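Local coordinates for enoyl CoA hydratase/isomerase (Crotonase) (Legionella pneumophila subsp. pneumophila, PDB 3I47), which probably works as an enoyl-CoA hydratase or isomerase of the crotonase family, the kind of enzyme that adds water across enoyl-CoA double bonds or shifts them, at residues V14-M19 with F192-A197; S42-N45 with V51-L54; L86-L91 with A144-Y149; P101-V106 with S198-N203. One frame throughout, in Å; residues are numbered along the deposited sequence.

How the interactions relate
Interactions 1, 2 and 4 all pack helices on the mixed six-strand sheet, while interaction 3 stands apart. Neighbouring strands 14-19, 51-56 and 102-106 supply one side of interactions 1, 2 and 4 respectively. Helix 189-201 serves both interactions 1 and 4, whose centres lie about 7 Å apart, and helix 30-45 packs on the opposite face in interaction 2, centred about 10 Å from both. Interaction 3 joins two helical segments about 23 Å from interaction 1, centre to centre. Along the chain, interactions 2 and 3 are nested in the loop closed by interaction 1, and interaction 4 alternates with it, so a late helix returns to the first strands of the crotonase core.

Interaction 1: V14-M19 with F192-A197; sequences VGLLTM and FTLKYA
Leu16 and Leu194 meet because both carry CG trans to the carbonyl carbon (chi1 -58° and -67°), which sends each branched end into the gap between strand 14-19 and helix 189-201. Val14 has CG1 trans to its backbone N (chi1 -178°) and CG2 beside that N, and the two methyls straddle Ala197 CB. The result is two small apolar contacts, and no hydrogen bond passes between the segments.

At the Val14 end the fit is almost symmetrical: Val14 CG2 lies 3.9 Å from Ala197 CB, and Val14 CG1 is 4.0 Å from the same methyl. With only a methyl at Ala197, the CA atoms of Val14 and Ala197 are 6.8 Å apart. Two residues along the strand, the leucines cross at about a right angle and touch through their ends; Leu16 CD2 comes to 3.8 Å from Leu194 CD2, whereas Leu16 CD1 is looser at 4.2 Å from that same atom. The CB of Leu194 does not itself aim at the strand, and it is the outer methyl that closes the distance.

This is helix-on-sheet packing in the crotonase fold: alternate residues of a strand turn one face to helix 189-201, whose Leu194 and Ala197 lie three apart and about one turn from each other. Strand 51-56 continues the surface, since Val53 touches Val14, Leu16 and Thr193. Within the helix, Ala197 N bonds to Thr193 O at 2.9 Å, and Thr193 OG1 is itself hydrogen-bonded to Leu189 O, one turn earlier.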
loop_
_atom_site.group_PDB
_atom_site.type_symbol
_atom_site.label_atom_id
_atom_site.label_comp_id
_atom_site.label_asym_id
_atom_site.label_seq_id
_atom_site.Cartn_x
_atom_site.Cartn_y
_atom_site.Cartn_z
ATOM N N VAL A 14 -2.957 -7.987 -12.408
ATOM C CA VAL A 14 -2.502 -7.682 -11.047
ATOM C C VAL A 14 -1.004 -7.990 -10.917
ATOM O O VAL A 14 -0.571 -9.128 -11.127
ATOM C CB VAL A 14 -3.300 -8.480 -9.985
ATOM C CG1 VAL A 14 -2.846 -8.107 -8.578
ATOM C CG2 VAL A 14 -4.787 -8.223 -10.124
ATOM N N GLY A 15 -0.218 -6.974 -10.571
ATOM C CA GLY A 15 1.215 -7.178 -10.302
ATOM C C GLY A 15 1.383 -7.536 -8.843
ATOM O O GLY A 15 0.883 -6.826 -7.972
ATOM N N LEU A 16 2.065 -8.646 -8.580
ATOM C CA LEU A 16 2.203 -9.168 -7.223
ATOM C C LEU A 16 3.664 -9.139 -6.799
ATOM O O LEU A 16 4.497 -9.803 -7.420
ATOM C CB LEU A 16 1.689 -10.612 -7.179
ATOM C CG LEU A 16 0.244 -10.869 -7.613
ATOM C CD1 LEU A 16 0.048 -12.332 -7.952
ATOM C CD2 LEU A 16 -0.686 -10.467 -6.506
ATOM N N LEU A 17 3.978 -8.343 -5.777
ATOM C CA LEU A 17 5.320 -8.328 -5.181
ATOM C C LEU A 17 5.226 -9.104 -3.893
ATOM O O LEU A 17 4.427 -8.748 -3.024
ATOM C CB LEU A 17 5.782 -6.897 -4.884
ATOM C CG LEU A 17 6.301 -5.952 -5.974
ATOM C CD1 LEU A 17 5.193 -5.447 -6.891
ATOM C CD2 LEU A 17 7.013 -4.788 -5.308
ATOM N N THR A 18 6.025 -10.161 -3.761
ATOM C CA THR A 18 5.976 -11.003 -2.566
ATOM C C THR A 18 7.307 -11.033 -1.812
ATOM O O THR A 18 8.304 -11.562 -2.316
ATOM C CB THR A 18 5.538 -12.445 -2.927
ATOM O OG1 THR A 18 4.310 -12.392 -3.663
ATOM C CG2 THR A 18 5.329 -13.283 -1.675
ATOM N N MET A 19 7.310 -10.485 -0.599
ATOM C CA MET A 19 8.483 -10.591 0.269
ATOM C C MET A 19 8.670 -12.055 0.663
ATOM O O MET A 19 7.749 -12.694 1.170
ATOM C CB MET A 19 8.322 -9.697 1.497
ATOM C CG MET A 19 8.333 -8.191 1.159
ATOM S SD MET A 19 8.062 -7.018 2.554
ATOM C CE MET A 19 6.368 -7.412 3.047
ATOM N N PHE A 192 -8.872 -14.227 -0.903
ATOM C CA PHE A 192 -9.650 -12.986 -0.793
ATOM C C PHE A 192 -8.973 -11.826 -1.540
ATOM O O PHE A 192 -9.602 -11.092 -2.306
ATOM C CB PHE A 192 -9.846 -12.599 0.686
ATOM C CG PHE A 192 -10.616 -11.325 0.878
ATOM C CD1 PHE A 192 -9.975 -10.077 0.855
ATOM C CD2 PHE A 192 -11.998 -11.360 1.058
ATOM C CE1 PHE A 192 -10.706 -8.880 1.009
ATOM C CE2 PHE A 192 -12.733 -10.183 1.230
ATOM C CZ PHE A 192 -12.090 -8.933 1.202
ATOM N N THR A 193 -7.678 -11.663 -1.290
ATOM C CA THR A 193 -6.919 -10.561 -1.849
ATOM C C THR A 193 -6.849 -10.631 -3.371
ATOM O O THR A 193 -7.051 -9.620 -4.046
ATOM C CB THR A 193 -5.503 -10.536 -1.242
ATOM O OG1 THR A 193 -5.627 -10.295 0.159
ATOM C CG2 THR A 193 -4.669 -9.424 -1.864
ATOM N N LEU A 194 -6.577 -11.812 -3.916
ATOM C CA LEU A 194 -6.505 -11.960 -5.372
ATOM C C LEU A 194 -7.838 -11.638 -6.047
ATOM O O LEU A 194 -7.879 -10.963 -7.078
ATOM C CB LEU A 194 -6.053 -13.366 -5.763
ATOM C CG LEU A 194 -4.622 -13.754 -5.398
ATOM C CD1 LEU A 194 -4.349 -15.184 -5.852
ATOM C CD2 LEU A 194 -3.611 -12.788 -6.013
ATOM N N LYS A 195 -8.930 -12.090 -5.444
ATOM C CA LYS A 195 -10.254 -11.824 -5.995
ATOM C C LYS A 195 -10.612 -10.350 -5.919
ATOM O O LYS A 195 -11.190 -9.790 -6.858
ATOM C CB LYS A 195 -11.312 -12.661 -5.287
ATOM C CG LYS A 195 -11.276 -14.107 -5.712
ATOM C CD LYS A 195 -12.610 -14.761 -5.509
ATOM C CE LYS A 195 -12.543 -16.206 -5.916
ATOM N NZ LYS A 195 -13.750 -16.926 -5.451
ATOM N N TYR A 196 -10.258 -9.720 -4.802
ATOM C CA TYR A 196 -10.574 -8.320 -4.580
ATOM C C TYR A 196 -9.771 -7.443 -5.540
ATOM O O TYR A 196 -10.317 -6.500 -6.129
ATOM C CB TYR A 196 -10.299 -7.973 -3.115
ATOM C CG TYR A 196 -10.670 -6.573 -2.699
ATOM C CD1 TYR A 196 -11.989 -6.242 -2.398
ATOM C CD2 TYR A 196 -9.703 -5.589 -2.577
ATOM C CE1 TYR A 196 -12.336 -4.951 -1.998
ATOM C CE2 TYR A 196 -10.035 -4.291 -2.179
ATOM C CZ TYR A 196 -11.357 -3.988 -1.885
ATOM O OH TYR A 196 -11.695 -2.719 -1.479
ATOM N N ALA A 197 -8.489 -7.776 -5.714
ATOM C CA ALA A 197 -7.629 -7.047 -6.645
ATOM C C ALA A 197 -8.127 -7.234 -8.076
ATOM O O ALA A 197 -8.182 -6.269 -8.825
ATOM C CB ALA A 197 -6.164 -7.491 -6.508
#

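Interaction 2: S42-N45 with V51-L54; sequences SAIN and VIVL
The last turn of helix 30-45 lies over the start of strand 51-56, with the CA atoms of Ala43 and Ile52 7.0 Å apart and only a short connection between the two elements. Ile52 supplies the whole of the strand's side of the contact. Its CG1 stands trans to the carbonyl carbon (chi1 -62°), and the extended chain beyond it pushes CD1 up to the helix. There the terminal methyl settles between two consecutive helix residues: Ile52 CD1 is 3.9 Å from Ala43 CB and 3.7 Å from Ile44 CG1. Ile52 CG1 backs this up at 4.0 Å from Ala43 CB. Ala43 points its methyl toward the strand, while Ile44 presents the flank of its side chain, which crosses that of Ile52 at about a right angle.

Ile44 and Ile52 also both touch Ser98 in the loop ahead of the next strand, and Lys100 NZ is hydrogen-bonded to Ala43 O near the helix end. Val51 and Val53, on the other face of the strand, pack against helix 189-201. With strand 14-19 ahead of it, this is the second half of a beta-alpha-beta crossover, the helix covering one face of two parallel neighbouring strands.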
loop_
_atom_site.group_PDB
_atom_site.type_symbol
_atom_site.label_atom_id
_atom_site.label_comp_id
_atom_site.label_asym_id
_atom_site.label_seq_id
_atom_site.Cartn_x
_atom_site.Cartn_y
_atom_site.Cartn_z
ATOM N N SER A 42 8.785 -1.124 -11.922
ATOM C CA SER A 42 8.432 -1.931 -13.085
ATOM C C SER A 42 6.912 -2.085 -13.206
ATOM O O SER A 42 6.343 -1.893 -14.293
ATOM C CB SER A 42 9.103 -3.296 -12.993
ATOM O OG SER A 42 10.509 -3.170 -13.104
ATOM N N ALA A 43 6.254 -2.403 -12.092
ATOM C CA ALA A 43 4.805 -2.620 -12.097
ATOM C C ALA A 43 4.054 -1.332 -12.433
ATOM O O ALA A 43 3.082 -1.342 -13.206
ATOM C CB ALA A 43 4.351 -3.174 -10.730
ATOM N N ILE A 44 4.512 -0.219 -11.864
ATOM C CA ILE A 44 3.882 1.085 -12.113
ATOM C C ILE A 44 3.967 1.463 -13.593
ATOM O O ILE A 44 3.034 2.064 -14.141
ATOM C CB ILE A 44 4.491 2.192 -11.213
ATOM C CG1 ILE A 44 4.020 2.003 -9.768
ATOM C CG2 ILE A 44 4.124 3.605 -11.723
ATOM C CD1 ILE A 44 4.719 2.911 -8.762
ATOM N N ASN A 45 5.060 1.072 -14.245
ATOM C CA ASN A 45 5.305 1.452 -15.637
ATOM C C ASN A 45 4.893 0.392 -16.660
ATOM O O ASN A 45 5.034 0.610 -17.874
ATOM C CB ASN A 45 6.774 1.874 -15.815
ATOM C CG ASN A 45 7.087 3.179 -15.100
ATOM O OD1 ASN A 45 7.877 3.213 -14.157
ATOM N ND2 ASN A 45 6.448 4.253 -15.528
ATOM N N VAL A 51 -3.380 -3.187 -11.198
ATOM C CA VAL A 51 -3.441 -3.137 -9.723
ATOM C C VAL A 51 -2.159 -3.755 -9.188
ATOM O O VAL A 51 -1.678 -4.738 -9.744
ATOM C CB VAL A 51 -4.676 -3.914 -9.182
ATOM C CG1 VAL A 51 -4.705 -3.971 -7.631
ATOM C CG2 VAL A 51 -5.993 -3.298 -9.723
ATOM N N ILE A 52 -1.612 -3.164 -8.129
ATOM C CA ILE A 52 -0.382 -3.663 -7.507
ATOM C C ILE A 52 -0.659 -4.173 -6.102
ATOM O O ILE A 52 -1.281 -3.474 -5.303
ATOM C CB ILE A 52 0.667 -2.545 -7.467
ATOM C CG1 ILE A 52 1.009 -2.111 -8.903
ATOM C CG2 ILE A 52 1.950 -3.014 -6.750
ATOM C CD1 ILE A 52 1.829 -0.824 -8.984
ATOM N N VAL A 53 -0.188 -5.386 -5.816
ATOM C CA VAL A 53 -0.321 -5.995 -4.487
ATOM C C VAL A 53 1.054 -6.231 -3.869
ATOM O O VAL A 53 1.929 -6.811 -4.507
ATOM C CB VAL A 53 -1.095 -7.348 -4.556
ATOM C CG1 VAL A 53 -1.108 -8.049 -3.213
ATOM C CG2 VAL A 53 -2.521 -7.113 -5.019
ATOM N N LEU A 54 1.235 -5.750 -2.642
ATOM C CA LEU A 54 2.409 -6.099 -1.831
ATOM C C LEU A 54 1.986 -7.133 -0.802
ATOM O O LEU A 54 1.090 -6.881 0.006
ATOM C CB LEU A 54 2.953 -4.864 -1.096
ATOM C CG LEU A 54 3.185 -3.559 -1.875
ATOM C CD1 LEU A 54 3.761 -2.474 -0.943
ATOM C CD2 LEU A 54 4.082 -3.765 -3.111
#

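Interaction 3: L86-L91 with A144-Y149; sequences LVLGNL and AVISPY
Leu88 sends its CB from helix 78-97 toward Val145, and with CG trans to the backbone N (chi1 178°) the branch point comes to rest 3.8 Å from Val145 CG1. One atom further out, Leu88 CD2 still touches Val145 CG1, at 3.9 Å, and then reaches its second neighbour, Ile146 CG2, at 4.1 Å. The leucine thus lies across two consecutive residues of the segment leading into helix 147-154. Val145 answers with the same methyl: its CG1 is 3.5 Å from Gly89 CA, so it packs on the main chain itself.

A water bridges the two segments. It donates to Gly89 O at 2.7 Å and is hydrogen-bonded at 2.7 Å to Tyr149 OH, in the plane of the tyrosine ring at its edge. Within 144-149, Ala144 O takes two bonds from Ser147: OG bonds to it at 2.8 Å, and the backbone N reaches it from the same face of its carbonyl plane. Tyr149 further packs against Met92, Tyr93 and Ser96, so the contact continues along helix 78-97. Such helix-against-helix packing, away from the main sheet, belongs to the helical layer that surrounds the sheets of a crotonase fold.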
loop_
_atom_site.group_PDB
_atom_site.type_symbol
_atom_site.label_atom_id
_atom_site.label_comp_id
_atom_site.label_asym_id
_atom_site.label_seq_id
_atom_site.Cartn_x
_atom_site.Cartn_y
_atom_site.Cartn_z
ATOM N N LEU A 86 16.683 7.118 3.310
ATOM C CA LEU A 86 16.042 7.514 2.059
ATOM C C LEU A 86 15.666 6.319 1.175
ATOM O O LEU A 86 14.857 6.471 0.262
ATOM C CB LEU A 86 16.895 8.532 1.284
ATOM C CG LEU A 86 16.863 9.946 1.886
ATOM C CD1 LEU A 86 18.015 10.775 1.337
ATOM C CD2 LEU A 86 15.527 10.611 1.605
ATOM N N VAL A 87 16.227 5.137 1.452
ATOM C CA VAL A 87 15.785 3.933 0.736
ATOM C C VAL A 87 14.319 3.655 1.071
ATOM O O VAL A 87 13.479 3.630 0.162
ATOM C CB VAL A 87 16.683 2.697 1.019
ATOM C CG1 VAL A 87 16.147 1.466 0.259
ATOM C CG2 VAL A 87 18.108 3.004 0.612
ATOM N N LEU A 88 14.008 3.500 2.360
ATOM C CA LEU A 88 12.604 3.362 2.794
ATOM C C LEU A 88 11.798 4.600 2.409
ATOM O O LEU A 88 10.682 4.475 1.917
ATOM C CB LEU A 88 12.492 3.090 4.299
ATOM C CG LEU A 88 11.054 2.980 4.819
ATOM C CD1 LEU A 88 10.334 1.748 4.260
ATOM C CD2 LEU A 88 11.061 2.947 6.335
ATOM N N GLY A 89 12.374 5.786 2.601
ATOM C CA GLY A 89 11.679 7.038 2.248
ATOM C C GLY A 89 11.248 7.084 0.790
ATOM O O GLY A 89 10.100 7.423 0.487
ATOM N N ASN A 90 12.149 6.723 -0.120
ATOM C CA ASN A 90 11.795 6.692 -1.533
ATOM C C ASN A 90 10.806 5.597 -1.888
ATOM O O ASN A 90 9.925 5.813 -2.732
ATOM C CB ASN A 90 13.054 6.571 -2.381
ATOM C CG ASN A 90 13.741 7.900 -2.563
ATOM O OD1 ASN A 90 13.107 8.880 -2.957
ATOM N ND2 ASN A 90 15.043 7.945 -2.302
ATOM N N LEU A 91 10.925 4.441 -1.233
ATOM C CA LEU A 91 9.959 3.354 -1.451
ATOM C C LEU A 91 8.547 3.793 -1.064
ATOM O O LEU A 91 7.605 3.632 -1.848
ATOM C CB LEU A 91 10.351 2.077 -0.690
ATOM C CG LEU A 91 9.328 0.925 -0.752
ATOM C CD1 LEU A 91 9.076 0.444 -2.211
ATOM C CD2 LEU A 91 9.770 -0.230 0.141
ATOM N N ALA A 144 10.011 8.105 11.934
ATOM C CA ALA A 144 9.954 9.360 11.181
ATOM C C ALA A 144 9.492 9.150 9.736
ATOM O O ALA A 144 8.584 9.831 9.257
ATOM C CB ALA A 144 11.303 10.061 11.210
ATOM N N VAL A 145 10.133 8.214 9.044
ATOM C CA VAL A 145 9.855 8.041 7.625
ATOM C C VAL A 145 8.431 7.561 7.335
ATOM O O VAL A 145 7.792 8.035 6.394
ATOM C CB VAL A 145 10.929 7.133 6.968
ATOM C CG1 VAL A 145 10.495 6.707 5.578
ATOM C CG2 VAL A 145 12.256 7.879 6.896
ATOM N N ILE A 146 7.918 6.646 8.157
ATOM C CA ILE A 146 6.573 6.145 7.920
ATOM C C ILE A 146 5.493 7.093 8.425
ATOM O O ILE A 146 4.334 6.952 8.046
ATOM C CB ILE A 146 6.335 4.746 8.530
ATOM C CG1 ILE A 146 6.339 4.785 10.064
ATOM C CG2 ILE A 146 7.367 3.740 7.957
ATOM C CD1 ILE A 146 5.908 3.453 10.689
ATOM N N SER A 147 5.877 8.051 9.262
ATOM C CA SER A 147 4.857 8.845 9.950
ATOM C C SER A 147 3.840 9.592 9.076
ATOM O O SER A 147 2.649 9.600 9.417
ATOM C CB SER A 147 5.470 9.775 11.000
ATOM O OG SER A 147 6.281 10.784 10.428
ATOM N N PRO A 148 4.270 10.228 7.963
ATOM C CA PRO A 148 3.216 10.943 7.209
ATOM C C PRO A 148 2.099 10.013 6.720
ATOM O O PRO A 148 0.918 10.383 6.733
ATOM C CB PRO A 148 3.979 11.553 6.028
ATOM C CG PRO A 148 5.429 11.622 6.499
ATOM C CD PRO A 148 5.581 10.355 7.303
ATOM N N TYR A 149 2.467 8.805 6.319
ATOM C CA TYR A 149 1.510 7.829 5.800
ATOM C C TYR A 149 0.629 7.279 6.909
ATOM O O TYR A 149 -0.579 7.141 6.726
ATOM C CB TYR A 149 2.266 6.705 5.082
ATOM C CG TYR A 149 3.253 7.288 4.101
ATOM C CD1 TYR A 149 2.830 7.715 2.838
ATOM C CD2 TYR A 149 4.600 7.451 4.449
ATOM C CE1 TYR A 149 3.734 8.281 1.933
ATOM C CE2 TYR A 149 5.508 8.021 3.551
ATOM C CZ TYR A 149 5.058 8.430 2.296
ATOM O OH TYR A 149 5.950 8.980 1.407
HETATM O O HOH W 1 8.459 8.604 2.327
#

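Interaction 4: P101-V106 with S198-N203; sequences PTIAMV and SQISNN
Ser198 O lies in the helical turn that presents Ile200 to Pro101: Ser201 OG donates to it at 2.7 Å, and Asn202 N adds a weak bond to the same oxygen. The hydroxyl comes in well bent, at a C=O...donor angle of 114° and tilted 20° from the carbonyl plane. These bonds lie in the C-terminal part of helix 189-201, where Asn203 N also bonds to Ile200 O at 3.1 Å.

From this turn Ile200 faces the strand with both branches. Its CG2, trans to the backbone N, rests 3.9 Å from Pro101 CG and 4.2 Å from Pro101 CB, and the proline ring and the isoleucine run past each other in opposite directions. The other branch ends in a looser meeting, Ile200 CD1 to Ile103 CD1 at 4.3 Å. This is the end of a helix packed over the start of parallel strand 102-106 in the crotonase core, where Pro101 and Ile103, two apart, turn to the same side. Ile103 extends the patch to Ala197, one turn back on the helix, and to Ile123 of the next strand. Val51 of the neighbouring strand touches both Ile200 and Ser201, while Ser201 O receives a hydrogen bond from Arg50 NH1.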
loop_
_atom_site.group_PDB
_atom_site.type_symbol
_atom_site.label_atom_id
_atom_site.label_comp_id
_atom_site.label_asym_id
_atom_site.label_seq_id
_atom_site.Cartn_x
_atom_site.Cartn_y
_atom_site.Cartn_z
ATOM N N PRO A 101 -4.050 1.591 -8.404
ATOM C CA PRO A 101 -4.417 1.134 -7.051
ATOM C C PRO A 101 -3.344 0.245 -6.444
ATOM O O PRO A 101 -2.784 -0.620 -7.129
ATOM C CB PRO A 101 -5.677 0.303 -7.273
ATOM C CG PRO A 101 -6.237 0.801 -8.579
ATOM C CD PRO A 101 -5.083 1.268 -9.411
ATOM N N THR A 102 -3.061 0.470 -5.165
ATOM C CA THR A 102 -2.086 -0.339 -4.425
ATOM C C THR A 102 -2.742 -0.998 -3.216
ATOM O O THR A 102 -3.543 -0.373 -2.508
ATOM C CB THR A 102 -0.907 0.511 -3.950
ATOM O OG1 THR A 102 -1.395 1.628 -3.207
ATOM C CG2 THR A 102 -0.084 1.007 -5.135
ATOM N N ILE A 103 -2.389 -2.258 -2.980
ATOM C CA ILE A 103 -3.004 -3.060 -1.916
ATOM C C ILE A 103 -1.898 -3.746 -1.140
ATOM O O ILE A 103 -1.025 -4.380 -1.752
ATOM C CB ILE A 103 -3.936 -4.150 -2.490
ATOM C CG1 ILE A 103 -5.122 -3.503 -3.205
ATOM C CG2 ILE A 103 -4.428 -5.095 -1.381
ATOM C CD1 ILE A 103 -5.905 -4.475 -4.066
ATOM N N ALA A 104 -1.936 -3.621 0.184
ATOM C CA ALA A 104 -1.046 -4.411 1.068
ATOM C C ALA A 104 -1.815 -5.567 1.688
ATOM O O ALA A 104 -2.928 -5.367 2.181
ATOM C CB ALA A 104 -0.465 -3.529 2.171
ATOM N N MET A 105 -1.231 -6.766 1.666
ATOM C CA MET A 105 -1.882 -7.970 2.183
ATOM C C MET A 105 -1.026 -8.426 3.360
ATOM O O MET A 105 0.138 -8.809 3.165
ATOM C CB MET A 105 -1.945 -9.054 1.087
ATOM C CG MET A 105 -2.489 -10.405 1.539
ATOM S SD MET A 105 -2.449 -11.727 0.263
ATOM C CE MET A 105 -1.522 -12.970 1.138
ATOM N N VAL A 106 -1.585 -8.349 4.567
ATOM C CA VAL A 106 -0.782 -8.511 5.786
ATOM C C VAL A 106 -1.213 -9.713 6.628
ATOM O O VAL A 106 -2.352 -9.758 7.126
ATOM C CB VAL A 106 -0.882 -7.246 6.668
ATOM C CG1 VAL A 106 -0.036 -7.399 7.932
ATOM C CG2 VAL A 106 -0.469 -5.996 5.880
ATOM N N SER A 198 -8.522 -8.461 -8.421
ATOM C CA SER A 198 -9.045 -8.741 -9.762
ATOM C C SER A 198 -10.296 -7.915 -10.035
ATOM O O SER A 198 -10.456 -7.359 -11.132
ATOM C CB SER A 198 -9.316 -10.232 -9.957
ATOM O OG SER A 198 -8.101 -10.954 -10.012
ATOM N N GLN A 199 -11.174 -7.802 -9.039
ATOM C CA GLN A 199 -12.390 -6.987 -9.185
ATOM C C GLN A 199 -12.095 -5.522 -9.510
ATOM O O GLN A 199 -12.728 -4.936 -10.395
ATOM C CB GLN A 199 -13.284 -7.120 -7.958
ATOM C CG GLN A 199 -14.006 -8.461 -7.919
ATOM C CD GLN A 199 -14.445 -8.875 -6.524
ATOM O OE1 GLN A 199 -14.253 -8.146 -5.544
ATOM N NE2 GLN A 199 -15.040 -10.066 -6.427
ATOM N N ILE A 200 -11.136 -4.929 -8.805
ATOM C CA ILE A 200 -10.711 -3.576 -9.125
ATOM C C ILE A 200 -10.092 -3.506 -10.535
ATOM O O ILE A 200 -10.353 -2.553 -11.285
ATOM C CB ILE A 200 -9.729 -3.037 -8.043
ATOM C CG1 ILE A 200 -10.447 -2.970 -6.687
ATOM C CG2 ILE A 200 -9.199 -1.667 -8.430
ATOM C CD1 ILE A 200 -9.518 -2.685 -5.503
ATOM N N SER A 201 -9.314 -4.530 -10.901
ATOM C CA SER A 201 -8.632 -4.555 -12.206
ATOM C C SER A 201 -9.627 -4.694 -13.351
ATOM O O SER A 201 -9.300 -4.384 -14.493
ATOM C CB SER A 201 -7.566 -5.661 -12.274
ATOM O OG SER A 201 -8.147 -6.938 -12.490
ATOM N N ASN A 202 -10.836 -5.140 -13.032
ATOM C CA ASN A 202 -11.874 -5.280 -14.054
ATOM C C ASN A 202 -12.847 -4.111 -14.144
ATOM O O ASN A 202 -13.720 -4.075 -15.025
ATOM C CB ASN A 202 -12.575 -6.636 -13.930
ATOM C CG ASN A 202 -11.649 -7.788 -14.275
ATOM O OD1 ASN A 202 -10.964 -7.766 -15.305
ATOM N ND2 ASN A 202 -11.603 -8.789 -13.412
ATOM N N ASN A 203 -12.695 -3.133 -13.259
ATOM C CA ASN A 203 -13.418 -1.877 -13.418
ATOM C C ASN A 203 -12.733 -1.062 -14.522
ATOM O O ASN A 203 -11.576 -1.326 -14.877
ATOM C CB ASN A 203 -13.463 -1.087 -12.101
ATOM C CG ASN A 203 -14.306 -1.772 -11.018
ATOM O OD1 ASN A 203 -14.083 -1.570 -9.813
ATOM N ND2 ASN A 203 -15.263 -2.583 -11.436
#